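Putative mandelate racemase (Bordetella bronchiseptica, PDB 3OZY) is of unknown function but, as a magnesium-binding member of the enolase superfamily, probably acts on a carboxylate substrate such as a sugar diacid. Local coordinates at residues Pro303-Asp308 against Ala326-Asp331; Ala342-Lys347 against Leu361-Asp366. All coordinates share one frame; numbering follows the deposited sequence.

Both contacts lie in the barrel domain, and they follow one another along the chain, contact 1 closing at Asp331 before contact 2 opens at Ala342. Contact 1 is buried, its centre about 5 Å from the centre of the chain, where the loop after strand 300-301 meets strand 328-331 and the sheet curls round to strand 139-146. Contact 2 lies at the surface, its centre about 15 Å from that of contact 1, and pairs two loops that flank strand 352-353. Helix 309-321 packs against both. Trp330 joins them, turning from contact 1 to rest on Tyr344 and Leu346, so its side chain on the barrel's last strand is packed against the loop that follows.

Contact 1: Pro303-Asp308 against Ala326-Asp331; sequences PHTFND and AMFEWD
Glu329 and Thr305 grip each other by two hydrogen bonds. Glu329 reaches across with its chain extended beyond CG, and its OE1 takes the backbone N-H of Thr305 (N to OE1 2.9 Å, 162° at the hydrogen) on the anti side, tilted out of the carboxylate plane. In return Thr305 OG1 donates to Glu329 O at 2.7 Å, coming from above the carbonyl plane. Chi1 of 71° tucks this hydroxyl between the backbone N and the carbonyl carbon of Thr305 while leaving CG2 to touch Phe328 CE1 at 3.7 Å. Threonine thus suits a place that needs both a hydroxyl and a methyl. OG1 also accepts a hydrogen bond from a water that takes the N-H of Asp331.

The other carboxylate oxygen, Glu329 OE2, is held by Ser144 and by a salt bridge to Lys171. Beside OE1 lies the ring of His304, its CD2 3.6 Å away and its plane nearly perpendicular to the carboxylate (81°). His304 ND1 is bonded to Asp277, a pair placed like the catalytic His-Asp dyad of mandelate racemase relatives; the magnesium ion held by Asp201, Glu227 and Glu254 lies about 4 Å from the His304 side chain. Farther along, the Asp331 carboxylate lies roughly parallel over one face of the Phe306 ring, OD2 offset toward the rim, though the modelled closeness is doubtful. Arg33 and Asn335 hold OD2, Arg33 meeting its charge, and Thr333 bonds OD1.

Residues 303-306 run nearly parallel to strand 328-331: the loop leaving strand 300-301 lies alongside it, in the last beta-alpha-beta unit of the barrel. Strand 328-331 also pairs with strand 139-146, while helix 309-321 packs on Pro303 and Phe328 and strand 32-42 reaches Phe306.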
# COMPACT_ATOMS: atom_id res chain seq x y z
N PRO A 303 -12.91 -7.29 14.13
CA PRO A 303 -11.54 -7.17 13.61
C PRO A 303 -10.83 -8.50 13.42
O PRO A 303 -11.05 -9.46 14.16
CB PRO A 303 -10.82 -6.37 14.70
CG PRO A 303 -11.59 -6.68 15.94
CD PRO A 303 -13.03 -6.70 15.47
N HIS A 304 -9.96 -8.53 12.42
CA HIS A 304 -8.86 -9.48 12.40
C HIS A 304 -7.91 -9.09 13.55
O HIS A 304 -7.72 -7.90 13.83
CB HIS A 304 -8.15 -9.34 11.05
CG HIS A 304 -6.84 -10.05 10.96
ND1 HIS A 304 -5.66 -9.50 11.42
CD2 HIS A 304 -6.51 -11.25 10.43
CE1 HIS A 304 -4.66 -10.34 11.20
NE2 HIS A 304 -5.15 -11.41 10.59
N THR A 305 -7.35 -10.09 14.24
CA THR A 305 -6.48 -9.84 15.40
C THR A 305 -5.20 -10.68 15.38
O THR A 305 -4.39 -10.60 16.31
CB THR A 305 -7.20 -10.18 16.70
OG1 THR A 305 -7.31 -11.60 16.78
CG2 THR A 305 -8.58 -9.55 16.76
N PHE A 306 -5.01 -11.46 14.33
CA PHE A 306 -4.07 -12.59 14.31
C PHE A 306 -2.63 -12.15 14.02
O PHE A 306 -2.30 -11.84 12.88
CB PHE A 306 -4.57 -13.56 13.24
CG PHE A 306 -3.96 -14.95 13.28
CD1 PHE A 306 -4.65 -16.01 13.87
CD2 PHE A 306 -2.77 -15.22 12.62
CE1 PHE A 306 -4.14 -17.29 13.84
CE2 PHE A 306 -2.25 -16.50 12.59
CZ PHE A 306 -2.95 -17.54 13.21
N ASN A 307 -1.81 -12.10 15.07
CA ASN A 307 -0.34 -12.06 14.95
C ASN A 307 0.34 -12.31 16.29
O ASN A 307 1.25 -13.13 16.38
CB ASN A 307 0.20 -10.77 14.35
CG ASN A 307 1.65 -10.91 13.92
OD1 ASN A 307 1.93 -11.57 12.93
ND2 ASN A 307 2.57 -10.34 14.69
N ASP A 308 -0.06 -11.58 17.32
CA ASP A 308 0.59 -11.69 18.62
C ASP A 308 -0.36 -11.18 19.71
O ASP A 308 -1.44 -10.69 19.42
CB ASP A 308 1.91 -10.92 18.62
CG ASP A 308 1.72 -9.45 18.28
OD1 ASP A 308 1.13 -8.74 19.12
OD2 ASP A 308 2.14 -9.01 17.19
N ALA A 326 -20.24 -9.54 19.17
CA ALA A 326 -18.88 -10.03 19.36
C ALA A 326 -18.61 -11.32 18.58
O ALA A 326 -19.40 -12.27 18.65
CB ALA A 326 -18.60 -10.26 20.84
N MET A 327 -17.51 -11.34 17.84
CA MET A 327 -17.05 -12.55 17.18
C MET A 327 -15.54 -12.39 17.11
O MET A 327 -14.97 -12.06 16.06
CB MET A 327 -17.69 -12.72 15.80
CG MET A 327 -17.36 -14.05 15.10
SD MET A 327 -17.71 -15.53 16.07
CE MET A 327 -19.49 -15.56 15.99
N PHE A 328 -14.90 -12.56 18.26
CA PHE A 328 -13.56 -12.06 18.49
C PHE A 328 -12.49 -13.09 18.17
O PHE A 328 -12.43 -14.15 18.79
CB PHE A 328 -13.38 -11.59 19.94
CG PHE A 328 -12.05 -10.96 20.18
CD1 PHE A 328 -11.81 -9.68 19.71
CD2 PHE A 328 -11.03 -11.64 20.82
CE1 PHE A 328 -10.58 -9.08 19.89
CE2 PHE A 328 -9.80 -11.05 21.01
CZ PHE A 328 -9.57 -9.76 20.54
N GLU A 329 -11.63 -12.77 17.20
CA GLU A 329 -10.62 -13.72 16.73
C GLU A 329 -9.56 -14.03 17.78
O GLU A 329 -8.91 -13.12 18.31
CB GLU A 329 -9.96 -13.19 15.45
CG GLU A 329 -8.94 -14.16 14.88
CD GLU A 329 -8.46 -13.79 13.49
OE1 GLU A 329 -8.34 -12.58 13.18
OE2 GLU A 329 -8.17 -14.71 12.70
N TRP A 330 -9.37 -15.32 18.07
CA TRP A 330 -8.34 -15.75 18.99
C TRP A 330 -7.47 -16.85 18.38
O TRP A 330 -7.92 -17.99 18.22
CB TRP A 330 -8.93 -16.22 20.34
CG TRP A 330 -7.85 -16.28 21.38
CD1 TRP A 330 -6.88 -17.24 21.50
CD2 TRP A 330 -7.60 -15.32 22.41
NE1 TRP A 330 -6.04 -16.92 22.54
CE2 TRP A 330 -6.47 -15.76 23.13
CE3 TRP A 330 -8.24 -14.14 22.82
CZ2 TRP A 330 -5.95 -15.05 24.21
CZ3 TRP A 330 -7.73 -13.44 23.90
CH2 TRP A 330 -6.59 -13.90 24.58
N ASP A 331 -6.23 -16.50 18.06
CA ASP A 331 -5.24 -17.42 17.49
C ASP A 331 -4.99 -18.60 18.42
O ASP A 331 -4.47 -18.41 19.53
CB ASP A 331 -3.94 -16.61 17.31
CG ASP A 331 -2.78 -17.39 16.69
OD1 ASP A 331 -2.85 -18.62 16.49
OD2 ASP A 331 -1.76 -16.72 16.40
O HOH W 1 -13.08 -10.00 16.01
O HOH W 2 -5.48 -13.80 17.26
O HOH W 3 -2.36 -13.98 17.18

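Contact 2: Ala342-Lys347 against Leu361-Asp366; sequences ASYDLK and LGFEID
Ala342 and Ile365 form a single beta bridge, their CA atoms 4.5 Å apart, between two otherwise irregular segments on the surface of the enolase-superfamily barrel domain. Ser343 N donates to Glu364 O at 3.1 Å, in the carbonyl plane, and the same oxygen receives a CA-H...O contact from Ala342 CA at 3.2 Å.

A serine side chain completes the pairing. With chi1 of 54°, Ser343 OG accepts the Glu364 N-H at 3.0 Å, nearly straight at 169°, so both backbone polar groups of Glu364 are engaged by this one residue. Ala342 CB and Tyr344 CB come to the Phe363 ring from the same side, obliquely, the first at CD1 (3.5 Å) and the second at CD2. Alanine suits a spot where the backbones come this close, leaving room for the ring, which also rests on Ala313 of helix 309-321 and on Pro356. The Tyr344 ring leads away from Phe363, and its OH bonds to Gln354 O. At the end of the pairing, Asp366 caps helix 367-372, its OD1 accepting the backbone N-H of Phe369.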
# COMPACT_ATOMS: atom_id res chain seq x y z
N ALA A 342 3.68 -11.73 27.18
CA ALA A 342 3.05 -10.89 28.18
C ALA A 342 2.23 -11.68 29.19
O ALA A 342 1.93 -12.85 28.99
CB ALA A 342 2.17 -9.84 27.51
N SER A 343 1.87 -11.01 30.28
CA SER A 343 1.16 -11.63 31.39
C SER A 343 -0.31 -11.92 31.12
O SER A 343 -0.97 -12.60 31.91
CB SER A 343 1.28 -10.73 32.63
OG SER A 343 0.84 -9.41 32.34
N TYR A 344 -0.83 -11.42 30.00
CA TYR A 344 -2.24 -11.63 29.65
C TYR A 344 -2.42 -12.90 28.82
O TYR A 344 -1.81 -13.05 27.76
CB TYR A 344 -2.79 -10.42 28.90
CG TYR A 344 -4.21 -10.60 28.44
CD1 TYR A 344 -5.26 -10.63 29.35
CD2 TYR A 344 -4.51 -10.73 27.09
CE1 TYR A 344 -6.57 -10.80 28.93
CE2 TYR A 344 -5.81 -10.90 26.66
CZ TYR A 344 -6.84 -10.93 27.58
OH TYR A 344 -8.13 -11.10 27.15
N ASP A 345 -3.28 -13.80 29.31
CA ASP A 345 -3.47 -15.14 28.74
C ASP A 345 -4.92 -15.41 28.33
O ASP A 345 -5.83 -14.74 28.81
CB ASP A 345 -3.09 -16.21 29.78
CG ASP A 345 -1.65 -16.13 30.21
OD1 ASP A 345 -0.82 -15.65 29.41
OD2 ASP A 345 -1.33 -16.55 31.34
N LEU A 346 -5.12 -16.42 27.49
CA LEU A 346 -6.48 -16.88 27.18
C LEU A 346 -7.18 -17.41 28.42
O LEU A 346 -6.65 -18.28 29.13
CB LEU A 346 -6.46 -17.99 26.12
CG LEU A 346 -7.81 -18.63 25.73
CD1 LEU A 346 -8.75 -17.62 25.08
CD2 LEU A 346 -7.58 -19.81 24.81
N LYS A 347 -8.37 -16.89 28.68
CA LYS A 347 -9.25 -17.41 29.73
C LYS A 347 -10.70 -17.32 29.27
O LYS A 347 -11.26 -16.22 29.18
CB LYS A 347 -9.05 -16.65 31.04
CG LYS A 347 -9.88 -17.18 32.20
CD LYS A 347 -9.71 -16.33 33.44
CE LYS A 347 -8.25 -16.27 33.88
NZ LYS A 347 -7.72 -17.62 34.25
N LEU A 361 -2.67 -0.97 27.56
CA LEU A 361 -3.04 -2.28 27.04
C LEU A 361 -3.36 -3.25 28.18
O LEU A 361 -4.08 -4.22 27.99
CB LEU A 361 -1.95 -2.85 26.13
CG LEU A 361 -1.82 -2.17 24.76
CD1 LEU A 361 -0.48 -2.50 24.13
CD2 LEU A 361 -2.98 -2.60 23.85
N GLY A 362 -2.79 -2.98 29.35
CA GLY A 362 -3.25 -3.63 30.57
C GLY A 362 -2.52 -4.87 31.04
O GLY A 362 -3.05 -5.61 31.86
N PHE A 363 -1.32 -5.10 30.53
CA PHE A 363 -0.49 -6.22 30.98
C PHE A 363 0.97 -5.82 30.99
O PHE A 363 1.33 -4.74 30.52
CB PHE A 363 -0.68 -7.43 30.07
CG PHE A 363 -0.56 -7.11 28.61
CD1 PHE A 363 0.65 -6.71 28.07
CD2 PHE A 363 -1.66 -7.20 27.78
CE1 PHE A 363 0.76 -6.41 26.73
CE2 PHE A 363 -1.56 -6.90 26.44
CZ PHE A 363 -0.35 -6.50 25.92
N GLU A 364 1.81 -6.71 31.51
CA GLU A 364 3.25 -6.49 31.55
C GLU A 364 3.98 -7.30 30.48
O GLU A 364 3.66 -8.47 30.26
CB GLU A 364 3.80 -6.85 32.93
CG GLU A 364 3.23 -6.03 34.07
CD GLU A 364 3.69 -4.58 34.05
OE1 GLU A 364 4.42 -4.20 33.11
OE2 GLU A 364 3.33 -3.83 34.98
N ILE A 365 4.95 -6.68 29.82
CA ILE A 365 5.83 -7.37 28.88
C ILE A 365 6.93 -8.10 29.64
O ILE A 365 7.53 -7.56 30.57
CB ILE A 365 6.50 -6.38 27.91
CG1 ILE A 365 5.47 -5.70 26.99
CG2 ILE A 365 7.58 -7.08 27.09
CD1 ILE A 365 4.77 -6.64 26.04
N ASP A 366 7.22 -9.34 29.22
CA ASP A 366 8.37 -10.07 29.76
C ASP A 366 9.59 -9.66 28.94
O ASP A 366 9.83 -10.20 27.86
CB ASP A 366 8.15 -11.58 29.69
CG ASP A 366 9.30 -12.38 30.29
OD1 ASP A 366 10.42 -11.84 30.42
OD2 ASP A 366 9.08 -13.57 30.61